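PDB 7AQH: endolysin 2638A from Staphylococcus phage 2638A, which degrades the peptidoglycan of its staphylococcal host to release new phage, the part described here being the C-terminal SH3b cell wall-binding domain. Local coordinates for residues E14-T19 against I49-V54; V54-G59 against R78-K83; H60-W65 against Y74-T79. All blocks are in the same frame, centred on the assembly; numbering follows the deposited sequence.

Overall arrangement
Three contacts tie the antiparallel beta fold of this SH3b domain. The centre of contact 3 is about 2 Å from that of the chain, and the contact joins hairpin strands 60-66 and 72-77, with buried valines on one side of the strand pair and a tryptophan-proline pair on the other. Contact 1, partly buried, sets strand 10-20 against the chain where it turns from 48-51 into 53-57; its backbone also pairs with Ser64 of contact 3. Contact 2, at the surface, holds segment 78-83 to strand 53-57 and its turn by one indole and one backbone bond. Its centre is about 8 Å from that of contact 3 but about 17 Å from that of contact 1.

Contact 1 of 3, residues E14-T19 against I49-V54; sequences EHASFT and IKYDEV
Tyr51 reaches across segment 14-19 (strand 10-20) and gives its phenol hydrogen to Glu14, OH to OE2 at 2.7 Å, on the anti side of the oxygen and 35° out of the carboxylate plane. With chi1 at 62°, CG sits between the backbone N and the carbonyl carbon of Tyr51, which turns the ring so that one face receives Ala16 O, 3.1 Å above the plane and offset toward the rim at CD1. The same oxygen accepts from Tyr51 N at 3.0 Å. CD2 and CE2 pass near Glu14 O, CE1 meets Phe18 CB at 4.0 Å, and CZ packs on Ala16 CB. OH ends at the carboxylate, whose plane is 56° from that of the ring. Glu14 OE1 lies near Val54 CG2, and Lys12 NZ makes a long, weak ion pair with Glu14 OE1. Along the backbones, Phe18 N bonds to Ile49 O at 2.6 Å and Ile49 N to Phe18 O at 2.8 Å; the bonds Glu14 N to Asp52 O and Ala16 N to Tyr51 O are weak. Strand 10-20 thus pairs antiparallel with 48-51 and, past the corner at Asp52, with 53-57, in the curled sheet of the SH3b domain.

Contact 2 of 3, residues V54-G59 against R78-K83; sequences VQKFDG and RTWDAK
The chain segment that follows strand 72-77 in this SH3b domain folds back on the end of strand 53-57, and Trp80 contributes the largest share of the contact. Its indole lies across the Lys56 side chain at about a right angle. Lys56 CB sits over the centre of the six-membered ring, 3.9 Å from the centroid and 11° off the normal, a CH-pi contact. Further out, Lys56 CD comes within 3.6 Å of Trp80 NE1, so the aliphatic part of the lysine runs over both rings. Its amino end has cation-pi partners elsewhere, Trp2 and Trp10. With CG anti to the backbone N (chi1 170°), Trp80 swings over the strand, and CZ3 comes to 3.8 Å from Phe57 N. The backbone of Trp80 is held too: its N donates to Gly59 O at 2.9 Å, from above the carbonyl plane, and Gly59 CA returns a CA-H...O contact to Trp80 O. Beyond, Asp81 OD1 accepts from Lys83 N in an Asx turn. The opposite face of the indole is covered by Ala82 CA, 3.5 Å above the plane and offset toward the rim; sandwiched between lysine and alanine, the ring packs the segment after strand 72-77 onto the end of strand 53-57 of the SH3b fold.

Contact 3 of 3, residues H60-W65 against Y74-T79; sequences HVWVSW and YMPVRT
His60 begins strand 60-66 beside Pro76, the two side chains pointing the same way with their CB atoms 4.1 Å apart; His60 ND1 is hydrogen-bonded to Asp58 O. Val61 follows with two backbone bonds, N to Arg78 O at 2.7 Å and O from Val77 N at 2.7 Å. Its side chain packs CG1 against Val77 CG2 and lies alongside the aliphatic part of Arg78, whose guanidinium is turned away to Gly88 O. On the other face Trp62 extends its indole over Pro76: Pro76 CB stands 4.0 Å from the centroid of the six-membered ring and only 4° off its normal, while the Tyr74-Met75 peptide lies at the ring edge. CG anti to the carbonyl carbon (chi1 -56°) brings this ring over the proline, and Trp62 NE1 is hydrogen-bonded to Phe57 O. Val63 pairs with Met75, N to O at 2.8 Å and O from N at 2.9 Å; the Val63 and Val77 side chains cross at about a right angle, CG1 to CG1 3.7 Å. Ser64 CB meets Tyr74 CD2 at 3.5 Å, and Ser64 OG is hydrogen-bonded to Gln55 NE2. Val61, Val63 and Val77 thus form an apolar patch, where Arg78 adds only its aliphatic part; opposite, proline and N-H bond together fix the indole.

Contact 1 of 3, residues E14-T19 against I49-V54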
loop_
_atom_site.group_PDB
_atom_site.type_symbol
_atom_site.label_atom_id
_atom_site.label_comp_id
_atom_site.label_asym_id
_atom_site.label_seq_id
_atom_site.Cartn_x
_atom_site.Cartn_y
_atom_site.Cartn_z
ATOM N N GLU A 14 -2.199 4.551 10.823
ATOM C CA GLU A 14 -3.469 3.835 10.823
ATOM C C GLU A 14 -3.235 2.359 11.102
ATOM O O GLU A 14 -2.474 1.699 10.388
ATOM C CB GLU A 14 -4.193 4.023 9.487
ATOM C CG GLU A 14 -5.455 3.193 9.342
ATOM C CD GLU A 14 -6.245 3.543 8.097
ATOM O OE1 GLU A 14 -6.167 4.706 7.650
ATOM O OE2 GLU A 14 -6.939 2.653 7.562
ATOM N N HIS A 15 -3.889 1.830 12.131
ATOM C CA HIS A 15 -3.702 0.447 12.548
ATOM C C HIS A 15 -4.956 -0.331 12.172
ATOM O O HIS A 15 -6.004 -0.174 12.809
ATOM C CB HIS A 15 -3.444 0.373 14.052
ATOM C CG HIS A 15 -2.194 1.076 14.481
ATOM N ND1 HIS A 15 -0.937 0.675 14.083
ATOM C CD2 HIS A 15 -2.011 2.175 15.251
ATOM C CE1 HIS A 15 -0.034 1.489 14.600
ATOM N NE2 HIS A 15 -0.659 2.408 15.313
ATOM N N ALA A 16 -4.844 -1.183 11.155
ATOM C CA ALA A 16 -5.969 -2.000 10.716
ATOM C C ALA A 16 -5.443 -3.174 9.899
ATOM O O ALA A 16 -4.260 -3.234 9.549
ATOM C CB ALA A 16 -6.977 -1.170 9.913
ATOM N N SER A 17 -6.343 -4.111 9.603
ATOM C CA SER A 17 -6.035 -5.306 8.831
ATOM C C SER A 17 -6.630 -5.195 7.433
ATOM O O SER A 17 -7.709 -4.625 7.246
ATOM C CB SER A 17 -6.568 -6.567 9.508
ATOM O OG SER A 17 -7.984 -6.555 9.538
ATOM N N PHE A 18 -5.921 -5.747 6.451
ATOM C CA PHE A 18 -6.348 -5.727 5.058
ATOM C C PHE A 18 -6.362 -7.144 4.500
ATOM O O PHE A 18 -5.377 -7.880 4.632
ATOM C CB PHE A 18 -5.429 -4.839 4.210
ATOM C CG PHE A 18 -5.883 -4.676 2.783
ATOM C CD1 PHE A 18 -5.501 -5.582 1.808
ATOM C CD2 PHE A 18 -6.686 -3.608 2.415
ATOM C CE1 PHE A 18 -5.915 -5.430 0.492
ATOM C CE2 PHE A 18 -7.102 -3.449 1.102
ATOM C CZ PHE A 18 -6.718 -4.360 0.139
ATOM N N THR A 19 -7.474 -7.519 3.872
ATOM C CA THR A 19 -7.624 -8.811 3.211
ATOM C C THR A 19 -7.699 -8.596 1.706
ATOM O O THR A 19 -8.592 -7.895 1.218
ATOM C CB THR A 19 -8.870 -9.553 3.700
ATOM O OG1 THR A 19 -9.149 -9.192 5.059
ATOM C CG2 THR A 19 -8.683 -11.067 3.576
ATOM N N ILE A 49 -3.230 -9.172 5.941
ATOM C CA ILE A 49 -2.085 -8.569 6.605
ATOM C C ILE A 49 -2.583 -7.417 7.462
ATOM O O ILE A 49 -3.675 -6.881 7.253
ATOM C CB ILE A 49 -1.016 -8.078 5.597
ATOM C CG1 ILE A 49 -1.622 -7.093 4.590
ATOM C CG2 ILE A 49 -0.394 -9.252 4.862
ATOM C CD1 ILE A 49 -1.721 -5.666 5.087
ATOM N N LYS A 50 -1.771 -7.035 8.439
ATOM C CA LYS A 50 -2.051 -5.893 9.298
ATOM C C LYS A 50 -1.001 -4.822 9.049
ATOM O O LYS A 50 0.190 -5.042 9.301
ATOM C CB LYS A 50 -2.100 -6.270 10.780
ATOM C CG LYS A 50 -3.319 -7.077 11.192
ATOM C CD LYS A 50 -3.343 -7.282 12.701
ATOM C CE LYS A 50 -4.584 -8.031 13.160
ATOM N NZ LYS A 50 -4.704 -9.376 12.557
ATOM N N TYR A 51 -1.448 -3.676 8.555
ATOM C CA TYR A 51 -0.593 -2.547 8.247
ATOM C C TYR A 51 -0.669 -1.522 9.369
ATOM O O TYR A 51 -1.620 -1.488 10.153
ATOM C CB TYR A 51 -1.017 -1.915 6.924
ATOM C CG TYR A 51 -2.430 -1.364 6.932
ATOM C CD1 TYR A 51 -3.515 -2.176 6.624
ATOM C CD2 TYR A 51 -2.679 -0.033 7.239
ATOM C CE1 TYR A 51 -4.805 -1.683 6.626
ATOM C CE2 TYR A 51 -3.970 0.473 7.243
ATOM C CZ TYR A 51 -5.028 -0.357 6.935
ATOM O OH TYR A 51 -6.313 0.142 6.938
ATOM N N ASP A 52 0.349 -0.667 9.424
ATOM C CA ASP A 52 0.450 0.361 10.448
ATOM C C ASP A 52 0.540 1.763 9.871
ATOM O O ASP A 52 0.575 2.732 10.638
ATOM C CB ASP A 52 1.664 0.096 11.351
ATOM C CG ASP A 52 2.952 -0.056 10.565
ATOM O OD1 ASP A 52 2.973 0.317 9.373
ATOM O OD2 ASP A 52 3.944 -0.549 11.138
ATOM N N GLU A 53 0.584 1.900 8.548
ATOM C CA GLU A 53 0.701 3.202 7.912
ATOM C C GLU A 53 0.104 3.124 6.515
ATOM O O GLU A 53 0.196 2.094 5.840
ATOM C CB GLU A 53 2.164 3.656 7.849
ATOM C CG GLU A 53 2.355 5.093 7.400
ATOM C CD GLU A 53 3.819 5.464 7.257
ATOM O OE1 GLU A 53 4.625 4.576 6.908
ATOM O OE2 GLU A 53 4.163 6.640 7.498
ATOM N N VAL A 54 -0.506 4.225 6.088
ATOM C CA VAL A 54 -1.102 4.344 4.764
ATOM C C VAL A 54 -0.394 5.464 4.018
ATOM O O VAL A 54 -0.080 6.508 4.601
ATOM C CB VAL A 54 -2.620 4.610 4.838
ATOM C CG1 VAL A 54 -3.222 4.629 3.443
ATOM C CG2 VAL A 54 -3.301 3.563 5.705
#

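Contact 2 of 3, residues V54-G59 against R78-K83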
loop_
_atom_site.group_PDB
_atom_site.type_symbol
_atom_site.label_atom_id
_atom_site.label_comp_id
_atom_site.label_asym_id
_atom_site.label_seq_id
_atom_site.Cartn_x
_atom_site.Cartn_y
_atom_site.Cartn_z
ATOM N N VAL A 54 -0.506 4.225 6.088
ATOM C CA VAL A 54 -1.102 4.344 4.764
ATOM C C VAL A 54 -0.394 5.464 4.018
ATOM O O VAL A 54 -0.080 6.508 4.601
ATOM C CB VAL A 54 -2.620 4.610 4.838
ATOM C CG1 VAL A 54 -3.222 4.629 3.443
ATOM C CG2 VAL A 54 -3.301 3.563 5.705
ATOM N N GLN A 55 -0.145 5.249 2.728
ATOM C CA GLN A 55 0.534 6.232 1.899
ATOM C C GLN A 55 -0.251 6.474 0.620
ATOM O O GLN A 55 -1.003 5.611 0.153
ATOM C CB GLN A 55 1.964 5.792 1.552
ATOM C CG GLN A 55 2.847 5.513 2.759
ATOM C CD GLN A 55 2.627 4.129 3.337
ATOM O OE1 GLN A 55 2.072 3.250 2.678
ATOM N NE2 GLN A 55 3.064 3.929 4.575
ATOM N N LYS A 56 -0.065 7.665 0.056
ATOM C CA LYS A 56 -0.641 8.042 -1.231
ATOM C C LYS A 56 0.496 8.549 -2.106
ATOM O O LYS A 56 1.076 9.603 -1.826
ATOM C CB LYS A 56 -1.727 9.107 -1.071
ATOM C CG LYS A 56 -2.991 8.613 -0.387
ATOM C CD LYS A 56 -4.049 9.706 -0.332
ATOM C CE LYS A 56 -3.535 10.940 0.392
ATOM N NZ LYS A 56 -4.579 11.996 0.502
ATOM N N PHE A 57 0.816 7.800 -3.158
ATOM C CA PHE A 57 1.963 8.117 -3.995
ATOM C C PHE A 57 1.907 7.264 -5.253
ATOM O O PHE A 57 1.320 6.179 -5.255
ATOM C CB PHE A 57 3.281 7.874 -3.250
ATOM C CG PHE A 57 4.483 8.449 -3.940
ATOM C CD1 PHE A 57 5.374 7.625 -4.609
ATOM C CD2 PHE A 57 4.719 9.813 -3.929
ATOM C CE1 PHE A 57 6.480 8.150 -5.247
ATOM C CE2 PHE A 57 5.824 10.344 -4.565
ATOM C CZ PHE A 57 6.706 9.512 -5.225
ATOM N N ASP A 58 2.528 7.770 -6.316
ATOM C CA ASP A 58 2.623 7.059 -7.587
ATOM C C ASP A 58 1.245 6.599 -8.061
ATOM O O ASP A 58 1.050 5.457 -8.487
ATOM C CB ASP A 58 3.594 5.882 -7.479
ATOM C CG ASP A 58 3.890 5.243 -8.823
ATOM O OD1 ASP A 58 4.336 5.964 -9.741
ATOM O OD2 ASP A 58 3.683 4.019 -8.959
ATOM N N GLY A 59 0.276 7.508 -7.977
ATOM C CA GLY A 59 -1.054 7.226 -8.480
ATOM C C GLY A 59 -1.807 6.134 -7.756
ATOM O O GLY A 59 -2.781 5.607 -8.300
ATOM N N ARG A 78 -5.530 0.838 -3.917
ATOM C CA ARG A 78 -6.522 1.536 -4.724
ATOM C C ARG A 78 -5.828 2.629 -5.522
ATOM O O ARG A 78 -4.756 3.113 -5.144
ATOM C CB ARG A 78 -7.637 2.131 -3.858
ATOM C CG ARG A 78 -7.207 3.315 -3.008
ATOM C CD ARG A 78 -8.187 3.551 -1.871
ATOM N NE ARG A 78 -9.573 3.537 -2.333
ATOM C CZ ARG A 78 -10.626 3.691 -1.538
ATOM N NH1 ARG A 78 -10.455 3.871 -0.235
ATOM N NH2 ARG A 78 -11.851 3.663 -2.045
ATOM N N THR A 79 -6.454 3.012 -6.631
ATOM C CA THR A 79 -5.928 4.088 -7.455
ATOM C C THR A 79 -6.170 5.438 -6.784
ATOM O O THR A 79 -7.073 5.603 -5.960
ATOM C CB THR A 79 -6.569 4.069 -8.843
ATOM O OG1 THR A 79 -7.977 4.310 -8.726
ATOM C CG2 THR A 79 -6.344 2.722 -9.514
ATOM N N TRP A 80 -5.345 6.415 -7.153
ATOM C CA TRP A 80 -5.384 7.727 -6.518
ATOM C C TRP A 80 -4.968 8.782 -7.528
ATOM O O TRP A 80 -3.876 8.700 -8.098
ATOM C CB TRP A 80 -4.468 7.757 -5.290
ATOM C CG TRP A 80 -4.258 9.121 -4.710
ATOM C CD1 TRP A 80 -5.175 9.883 -4.048
ATOM C CD2 TRP A 80 -3.042 9.879 -4.726
ATOM N NE1 TRP A 80 -4.608 11.072 -3.657
ATOM C CE2 TRP A 80 -3.299 11.094 -4.061
ATOM C CE3 TRP A 80 -1.763 9.648 -5.241
ATOM C CZ2 TRP A 80 -2.324 12.076 -3.898
ATOM C CZ3 TRP A 80 -0.796 10.624 -5.078
ATOM C CH2 TRP A 80 -1.082 11.823 -4.413
ATOM N N ASP A 81 -5.836 9.768 -7.746
ATOM C CA ASP A 81 -5.540 10.888 -8.632
ATOM C C ASP A 81 -4.974 12.025 -7.788
ATOM O O ASP A 81 -5.694 12.639 -6.994
ATOM C CB ASP A 81 -6.792 11.327 -9.387
ATOM C CG ASP A 81 -6.490 12.320 -10.494
ATOM O OD1 ASP A 81 -5.421 12.965 -10.445
ATOM O OD2 ASP A 81 -7.323 12.456 -11.414
ATOM N N ALA A 82 -3.681 12.305 -7.965
ATOM C CA ALA A 82 -3.011 13.288 -7.121
ATOM C C ALA A 82 -3.578 14.687 -7.315
ATOM O O ALA A 82 -3.609 15.478 -6.364
ATOM C CB ALA A 82 -1.509 13.282 -7.400
ATOM N N LYS A 83 -4.030 15.015 -8.526
ATOM C CA LYS A 83 -4.462 16.375 -8.816
ATOM C C LYS A 83 -5.888 16.653 -8.360
ATOM O O LYS A 83 -6.249 17.822 -8.182
ATOM C CB LYS A 83 -4.354 16.647 -10.320
ATOM C CG LYS A 83 -2.934 16.655 -10.875
ATOM C CD LYS A 83 -2.113 17.832 -10.376
ATOM C CE LYS A 83 -1.490 17.533 -9.021
ATOM N NZ LYS A 83 -0.768 18.709 -8.468
#

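Contact 3 of 3, residues H60-W65 against Y74-T79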
loop_
_atom_site.group_PDB
_atom_site.type_symbol
_atom_site.label_atom_id
_atom_site.label_comp_id
_atom_site.label_asym_id
_atom_site.label_seq_id
_atom_site.Cartn_x
_atom_site.Cartn_y
_atom_site.Cartn_z
ATOM N N HIS A 60 -1.390 5.775 -6.543
ATOM C CA HIS A 60 -2.047 4.714 -5.793
ATOM C C HIS A 60 -2.066 5.064 -4.313
ATOM O O HIS A 60 -1.289 5.895 -3.836
ATOM C CB HIS A 60 -1.346 3.362 -5.988
ATOM C CG HIS A 60 -1.497 2.791 -7.363
ATOM N ND1 HIS A 60 -0.704 3.179 -8.421
ATOM C CD2 HIS A 60 -2.345 1.855 -7.852
ATOM C CE1 HIS A 60 -1.058 2.509 -9.503
ATOM N NE2 HIS A 60 -2.051 1.700 -9.185
ATOM N N VAL A 61 -2.972 4.410 -3.589
ATOM C CA VAL A 61 -2.989 4.426 -2.131
ATOM C C VAL A 61 -2.315 3.153 -1.644
ATOM O O VAL A 61 -2.635 2.054 -2.113
ATOM C CB VAL A 61 -4.424 4.537 -1.588
ATOM C CG1 VAL A 61 -4.418 4.522 -0.067
ATOM C CG2 VAL A 61 -5.090 5.800 -2.111
ATOM N N TRP A 62 -1.384 3.295 -0.705
ATOM C CA TRP A 62 -0.577 2.178 -0.244
ATOM C C TRP A 62 -0.780 1.950 1.248
ATOM O O TRP A 62 -1.148 2.859 1.997
ATOM C CB TRP A 62 0.915 2.414 -0.524
ATOM C CG TRP A 62 1.235 2.693 -1.962
ATOM C CD1 TRP A 62 0.902 3.809 -2.674
ATOM C CD2 TRP A 62 1.955 1.843 -2.865
ATOM N NE1 TRP A 62 1.370 3.708 -3.962
ATOM C CE2 TRP A 62 2.019 2.511 -4.105
ATOM C CE3 TRP A 62 2.552 0.585 -2.744
ATOM C CZ2 TRP A 62 2.655 1.960 -5.216
ATOM C CZ3 TRP A 62 3.182 0.041 -3.849
ATOM C CH2 TRP A 62 3.228 0.728 -5.069
ATOM N N VAL A 63 -0.538 0.711 1.668
ATOM C CA VAL A 63 -0.457 0.349 3.077
ATOM C C VAL A 63 0.884 -0.331 3.303
ATOM O O VAL A 63 1.365 -1.074 2.441
ATOM C CB VAL A 63 -1.618 -0.572 3.509
ATOM C CG1 VAL A 63 -2.957 0.083 3.204
ATOM C CG2 VAL A 63 -1.506 -1.926 2.825
ATOM N N SER A 64 1.489 -0.073 4.459
ATOM C CA SER A 64 2.820 -0.578 4.759
ATOM C C SER A 64 2.809 -1.322 6.085
ATOM O O SER A 64 1.977 -1.064 6.958
ATOM C CB SER A 64 3.854 0.556 4.811
ATOM O OG SER A 64 3.584 1.441 5.884
ATOM N N TRP A 65 3.748 -2.254 6.219
ATOM C CA TRP A 65 3.928 -3.001 7.455
ATOM C C TRP A 65 5.352 -3.529 7.480
ATOM O O TRP A 65 6.061 -3.512 6.471
ATOM C CB TRP A 65 2.925 -4.153 7.568
ATOM C CG TRP A 65 3.190 -5.261 6.593
ATOM C CD1 TRP A 65 3.967 -6.365 6.799
ATOM C CD2 TRP A 65 2.685 -5.371 5.257
ATOM N NE1 TRP A 65 3.975 -7.155 5.675
ATOM C CE2 TRP A 65 3.196 -6.568 4.715
ATOM C CE3 TRP A 65 1.851 -4.574 4.466
ATOM C CZ2 TRP A 65 2.899 -6.987 3.420
ATOM C CZ3 TRP A 65 1.557 -4.993 3.182
ATOM C CH2 TRP A 65 2.081 -6.187 2.671
ATOM N N TYR A 74 5.497 -2.249 1.152
ATOM C CA TYR A 74 4.421 -1.358 0.743
ATOM C C TYR A 74 3.544 -2.053 -0.289
ATOM O O TYR A 74 4.047 -2.739 -1.185
ATOM C CB TYR A 74 4.978 -0.055 0.164
ATOM C CG TYR A 74 5.862 0.710 1.123
ATOM C CD1 TYR A 74 7.201 0.379 1.276
ATOM C CD2 TYR A 74 5.360 1.770 1.866
ATOM C CE1 TYR A 74 8.013 1.074 2.152
ATOM C CE2 TYR A 74 6.165 2.473 2.742
ATOM C CZ TYR A 74 7.491 2.122 2.880
ATOM O OH TYR A 74 8.298 2.818 3.749
ATOM N N MET A 75 2.230 -1.869 -0.163
ATOM C CA MET A 75 1.269 -2.515 -1.043
ATOM C C MET A 75 0.246 -1.495 -1.526
ATOM O O MET A 75 -0.311 -0.739 -0.710
ATOM C CB MET A 75 0.564 -3.674 -0.327
ATOM C CG MET A 75 -0.297 -4.532 -1.237
ATOM S SD MET A 75 -1.554 -5.464 -0.340
ATOM C CE MET A 75 -0.565 -6.245 0.929
ATOM N N PRO A 76 -0.034 -1.438 -2.827
ATOM C CA PRO A 76 -1.134 -0.596 -3.304
ATOM C C PRO A 76 -2.479 -1.232 -2.992
ATOM O O PRO A 76 -2.623 -2.456 -2.969
ATOM C CB PRO A 76 -0.891 -0.518 -4.815
ATOM C CG PRO A 76 -0.190 -1.797 -5.133
ATOM C CD PRO A 76 0.664 -2.119 -3.931
ATOM N N VAL A 77 -3.474 -0.381 -2.748
ATOM C CA VAL A 77 -4.788 -0.863 -2.338
ATOM C C VAL A 77 -5.886 -0.192 -3.152
ATOM O O VAL A 77 -7.050 -0.600 -3.092
ATOM C CB VAL A 77 -5.010 -0.637 -0.831
ATOM C CG1 VAL A 77 -4.024 -1.465 -0.021
ATOM C CG2 VAL A 77 -4.881 0.840 -0.491
ATOM N N ARG A 78 -5.530 0.838 -3.917
ATOM C CA ARG A 78 -6.522 1.536 -4.724
ATOM C C ARG A 78 -5.828 2.629 -5.522
ATOM O O ARG A 78 -4.756 3.113 -5.144
ATOM C CB ARG A 78 -7.637 2.131 -3.858
ATOM C CG ARG A 78 -7.207 3.315 -3.008
ATOM C CD ARG A 78 -8.187 3.551 -1.871
ATOM N NE ARG A 78 -9.573 3.537 -2.333
ATOM C CZ ARG A 78 -10.626 3.691 -1.538
ATOM N NH1 ARG A 78 -10.455 3.871 -0.235
ATOM N NH2 ARG A 78 -11.851 3.663 -2.045
ATOM N N THR A 79 -6.454 3.012 -6.631
ATOM C CA THR A 79 -5.928 4.088 -7.455
ATOM C C THR A 79 -6.170 5.438 -6.784
ATOM O O THR A 79 -7.073 5.603 -5.960
ATOM C CB THR A 79 -6.569 4.069 -8.843
ATOM O OG1 THR A 79 -7.977 4.310 -8.726
ATOM C CG2 THR A 79 -6.344 2.722 -9.514
#